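Local coordinates for protein exoribonuclease II, mitochondrial (Candida glabrata, PDB 6F3H) that probably degrades RNA from the 3' end as the exoribonuclease subunit of the mitochondrial RNA degradosome, using magnesium in its RNB-domain active site, at residues H406-D410 with T697-R701. The protein carries 1 engineered substitution. Sequence-based numbering, arbitrary orientation.
Sequences HEIND and TSPMR. Engineered in segment 406-410: Asn409 (natural residue Asp). With MG (magnesium ion), chain E; nucleotides of chain C.
In the RNB-domain active site, a loop running into strand 410-416 meets a second loop around the 3' end of the bound RNA, where the engineered Asn409 (Asp in the natural protein) lies against Met700, a selenomethionine. Asn409 OD1 accepts a hydrogen bond from the backbone N of Met700 at 3.0 Å, the donor tilted 22° from the carbonyl plane, and CB and CG of Met700 pack beside the same oxygen. With CG of Asn409 anti to the carbonyl carbon (chi1 -75°), the amide reaches over Ser698 CA, and ND2 makes a weak bond to OP1 of nucleotide C6. The backbone N of Asn409 donates to C6 OP1 at 2.9 Å, a firmer bond. This is the phosphate between A5 and C6, the last linkage before the 3' end and thus probably the scissile one. Arg701 holds its other oxygen: NE and NH2 both donate to C6 OP2 at the edge of the guanidinium, NE at 2.6 Å, while C5 of the cytosine lies over one face and Ser698 CB over the opposite one, both toward the rim. Asp410 binds magnesium through OD1 at 2.3 Å, Asp401 being the second protein ligand. At the terminal ribose, the backbone N of Glu407 donates to C6 O3' at 2.6 Å, and O3' donates in turn to Glu407 O. The Glu407 side chain crosses that of Met700, CG to CE 4.1 Å, and its OE1 is hydrogen-bonded to Thr460. One phosphate upstream, Thr697 OG1 donates to OP1 of A5.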
ATOM      1  N   HIS A 406      -9.145  15.932  -6.838  1.00 59.19           N
ATOM      2  CA  HIS A 406     -10.155  15.141  -7.530  1.00 63.21           C
ATOM      3  C   HIS A 406     -11.409  14.933  -6.695  1.00 65.78           C
ATOM      4  O   HIS A 406     -12.507  15.326  -7.096  1.00 71.81           O
ATOM      5  CB  HIS A 406      -9.575  13.783  -7.908  1.00 68.44           C
ATOM      6  CG  HIS A 406      -8.399  13.873  -8.816  1.00 74.05           C
ATOM      7  ND1 HIS A 406      -7.132  14.152  -8.356  1.00 76.93           N
ATOM      8  CD2 HIS A 406      -8.296  13.743 -10.158  1.00 75.00           C
ATOM      9  CE1 HIS A 406      -6.292  14.176  -9.375  1.00 77.05           C
ATOM     10  NE2 HIS A 406      -6.975  13.931 -10.480  1.00 75.94           N
ATOM     11  N   GLU A 407     -11.262  14.320  -5.533  1.00 62.26           N
ATOM     12  CA  GLU A 407     -12.373  14.032  -4.649  1.00 58.14           C
ATOM     13  C   GLU A 407     -12.261  14.942  -3.445  1.00 62.51           C
ATOM     14  O   GLU A 407     -11.210  15.003  -2.797  1.00 68.01           O
ATOM     15  CB  GLU A 407     -12.375  12.573  -4.186  1.00 55.79           C
ATOM     16  CG  GLU A 407     -12.555  11.540  -5.283  1.00 62.32           C
ATOM     17  CD  GLU A 407     -11.356  10.618  -5.435  1.00 68.08           C
ATOM     18  OE1 GLU A 407     -11.573   9.397  -5.621  1.00 67.31           O
ATOM     19  OE2 GLU A 407     -10.204  11.106  -5.344  1.00 70.50           O
ATOM     20  N   ILE A 408     -13.345  15.637  -3.149  1.00 57.69           N
ATOM     21  CA  ILE A 408     -13.438  16.488  -1.974  1.00 53.54           C
ATOM     22  C   ILE A 408     -14.266  15.721  -0.958  1.00 51.64           C
ATOM     23  O   ILE A 408     -15.485  15.627  -1.110  1.00 58.71           O
ATOM     24  CB  ILE A 408     -14.072  17.843  -2.312  1.00 54.38           C
ATOM     25  CG1 ILE A 408     -13.654  18.281  -3.714  1.00 59.23           C
ATOM     26  CG2 ILE A 408     -13.669  18.903  -1.308  1.00 50.33           C
ATOM     27  CD1 ILE A 408     -12.143  18.419  -3.898  1.00 63.22           C
ATOM     28  N   ASN A 409     -13.610  15.198   0.092  1.00 48.16           N
ATOM     29  CA  ASN A 409     -14.240  14.332   1.079  1.00 41.36           C
ATOM     30  C   ASN A 409     -14.597  15.063   2.365  1.00 41.47           C
ATOM     31  O   ASN A 409     -15.406  14.555   3.148  1.00 47.59           O
ATOM     32  CB  ASN A 409     -13.288  13.173   1.492  1.00 48.66           C
ATOM     33  CG  ASN A 409     -13.146  12.067   0.448  1.00 51.65           C
ATOM     34  OD1 ASN A 409     -14.016  11.204   0.310  1.00 52.84           O
ATOM     35  ND2 ASN A 409     -12.013  12.045  -0.230  1.00 54.08           N
ATOM     36  N   ASP A 410     -14.059  16.263   2.573  1.00 50.37           N
ATOM     37  CA  ASP A 410     -13.997  16.912   3.877  1.00 55.94           C
ATOM     38  C   ASP A 410     -14.349  18.397   3.830  1.00 55.63           C
ATOM     39  O   ASP A 410     -13.952  19.109   2.908  1.00 55.25           O
ATOM     40  CB  ASP A 410     -12.567  16.774   4.408  1.00 66.80           C
ATOM     41  CG  ASP A 410     -11.522  17.401   3.455  1.00 95.15           C
ATOM     42  OD1 ASP A 410     -11.782  17.449   2.232  1.00108.99           O
ATOM     43  OD2 ASP A 410     -10.402  17.762   3.874  1.00107.67           O
ATOM     44  N   THR A 697     -12.886   9.984   7.337  1.00 50.50           N
ATOM     45  CA  THR A 697     -12.803  11.264   6.666  1.00 40.10           C
ATOM     46  C   THR A 697     -12.703  11.168   5.155  1.00 42.38           C
ATOM     47  O   THR A 697     -12.848  12.196   4.490  1.00 42.15           O
ATOM     48  CB  THR A 697     -11.586  11.994   7.188  1.00 40.28           C
ATOM     49  OG1 THR A 697     -10.426  11.182   6.977  1.00 45.87           O
ATOM     50  CG2 THR A 697     -11.745  12.232   8.659  1.00 42.14           C
ATOM     51  N   SER A 698     -12.433   9.993   4.590  1.00 39.90           N
ATOM     52  CA  SER A 698     -12.221   9.867   3.145  1.00 39.96           C
ATOM     53  C   SER A 698     -12.970   8.682   2.568  1.00 50.52           C
ATOM     54  O   SER A 698     -12.378   7.772   2.000  1.00 54.66           O
ATOM     55  CB  SER A 698     -10.735   9.735   2.853  1.00 40.83           C
ATOM     56  OG  SER A 698     -10.029  10.534   3.747  1.00 51.79           O
ATOM     57  N   PRO A 699     -14.293   8.689   2.643  1.00 49.13           N
ATOM     58  CA  PRO A 699     -15.060   7.539   2.155  1.00 47.85           C
ATOM     59  C   PRO A 699     -15.069   7.366   0.635  1.00 52.58           C
ATOM     60  O   PRO A 699     -15.585   6.344   0.177  1.00 61.09           O
ATOM     61  CB  PRO A 699     -16.468   7.812   2.693  1.00 47.34           C
ATOM     62  CG  PRO A 699     -16.541   9.287   2.821  1.00 45.27           C
ATOM     63  CD  PRO A 699     -15.162   9.750   3.174  1.00 45.27           C
HETATM   64  N   MSE A 700     -14.551   8.297  -0.165  1.00 49.13           N
HETATM   65  CA  MSE A 700     -14.613   8.125  -1.633  1.00 44.40           C
HETATM   66  C   MSE A 700     -13.337   7.617  -2.228  1.00 45.01           C
HETATM   67  O   MSE A 700     -13.227   7.457  -3.440  1.00 45.25           O
HETATM   68  CB  MSE A 700     -14.902   9.421  -2.349  1.00 50.89           C
HETATM   69  CG  MSE A 700     -16.250  10.028  -2.127  1.00 72.26           C
HETATM   70 SE   MSE A 700     -16.225  11.900  -2.745  1.00 95.15          SE
HETATM   71  CE  MSE A 700     -16.616  11.661  -4.634  1.00 94.53           C
ATOM     72  N   ARG A 701     -12.346   7.449  -1.376  1.00 42.45           N
ATOM     73  CA  ARG A 701     -11.015   7.119  -1.833  1.00 39.74           C
ATOM     74  C   ARG A 701     -10.341   6.111  -0.926  1.00 42.20           C
ATOM     75  O   ARG A 701      -9.219   5.708  -1.224  1.00 45.68           O
ATOM     76  CB  ARG A 701     -10.163   8.389  -1.940  1.00 40.88           C
ATOM     77  CG  ARG A 701      -9.839   9.033  -0.613  1.00 41.11           C
ATOM     78  CD  ARG A 701      -8.884  10.201  -0.798  1.00 40.81           C
ATOM     79  NE  ARG A 701      -8.599  10.892   0.458  1.00 46.00           N
ATOM     80  CZ  ARG A 701      -7.602  10.582   1.279  1.00 48.95           C
ATOM     81  NH1 ARG A 701      -6.785   9.591   0.985  1.00 53.99           N
ATOM     82  NH2 ARG A 701      -7.419  11.258   2.401  1.00 52.15           N
TER
HETATM   83 MG    MG E1001      -9.998  18.290   1.116  1.00126.87          MG
ATOM     84  P     C C   6      -9.408  14.491   0.590  1.00 42.51           P
ATOM     85  OP1   C C   6     -10.714  15.062   0.235  1.00 45.20           O
ATOM     86  OP2   C C   6      -9.303  13.251   1.376  1.00 45.92           O
ATOM     87  O5'   C C   6      -8.673  14.341  -0.796  1.00 49.05           O
ATOM     88  C5'   C C   6      -8.444  15.494  -1.590  1.00 47.85           C
ATOM     89  C4'   C C   6      -7.506  15.215  -2.741  1.00 48.21           C
ATOM     90  O4'   C C   6      -6.146  15.008  -2.274  1.00 48.33           O
ATOM     91  C3'   C C   6      -7.772  13.973  -3.561  1.00 47.48           C
ATOM     92  O3'   C C   6      -8.872  14.095  -4.436  1.00 53.56           O
ATOM     93  C2'   C C   6      -6.463  13.831  -4.292  1.00 49.16           C
ATOM     94  O2'   C C   6      -6.376  14.868  -5.243  1.00 54.05           O
ATOM     95  C1'   C C   6      -5.473  14.164  -3.178  1.00 48.04           C
ATOM     96  N1    C C   6      -4.979  12.939  -2.488  1.00 49.41           N
ATOM     97  C2    C C   6      -3.887  12.249  -3.068  1.00 57.09           C
ATOM     98  O2    C C   6      -3.363  12.688  -4.091  1.00 65.24           O
ATOM     99  N3    C C   6      -3.367  11.120  -2.547  1.00 50.61           N
ATOM    100  C4    C C   6      -3.919  10.643  -1.454  1.00 49.89           C
ATOM    101  N4    C C   6      -3.366   9.527  -0.965  1.00 51.39           N
ATOM    102  C5    C C   6      -5.029  11.304  -0.827  1.00 45.69           C
ATOM    103  C6    C C   6      -5.533  12.423  -1.363  1.00 44.87           C
ATOM    104  P     A C   5      -7.278  12.759   5.553  1.00 49.45           P
ATOM    105  OP1   A C   5      -8.718  12.717   5.890  1.00 42.98           O
ATOM    106  OP2   A C   5      -6.570  11.484   5.243  1.00 51.94           O
ATOM    107  O5'   A C   5      -7.138  13.690   4.283  1.00 49.46           O
ATOM    108  C5'   A C   5      -7.645  15.007   4.335  1.00 48.50           C
ATOM    109  C4'   A C   5      -7.105  15.870   3.230  1.00 45.38           C
ATOM    110  O4'   A C   5      -5.673  16.019   3.371  1.00 45.71           O
ATOM    111  C3'   A C   5      -7.288  15.350   1.816  1.00 42.09           C
ATOM    112  O3'   A C   5      -8.572  15.633   1.307  1.00 43.52           O
ATOM    113  C2'   A C   5      -6.187  16.075   1.070  1.00 44.79           C
ATOM    114  O2'   A C   5      -6.555  17.427   0.839  1.00 45.04           O
ATOM    115  C1'   A C   5      -5.070  16.041   2.105  1.00 45.44           C
ATOM    116  N9    A C   5      -4.321  14.802   1.971  1.00 54.27           N
ATOM    117  C8    A C   5      -4.482  13.607   2.625  1.00 58.47           C
ATOM    118  N7    A C   5      -3.660  12.671   2.223  1.00 55.41           N
ATOM    119  C5    A C   5      -2.943  13.317   1.233  1.00 59.17           C
ATOM    120  C6    A C   5      -1.903  12.888   0.409  1.00 67.51           C
ATOM    121  N6    A C   5      -1.394  11.651   0.455  1.00 73.12           N
ATOM    122  N1    A C   5      -1.415  13.800  -0.469  1.00 67.13           N
ATOM    123  C2    A C   5      -1.933  15.041  -0.508  1.00 66.33           C
ATOM    124  N3    A C   5      -2.913  15.572   0.220  1.00 62.88           N
ATOM    125  C4    A C   5      -3.355  14.629   1.062  1.00 60.44           C
TER
HETATM  126  O   HOH W   1      -9.608  18.828   2.964  1.00117.75           O
HETATM  127  O   HOH W   2     -11.920  18.458   1.553  1.00123.47           O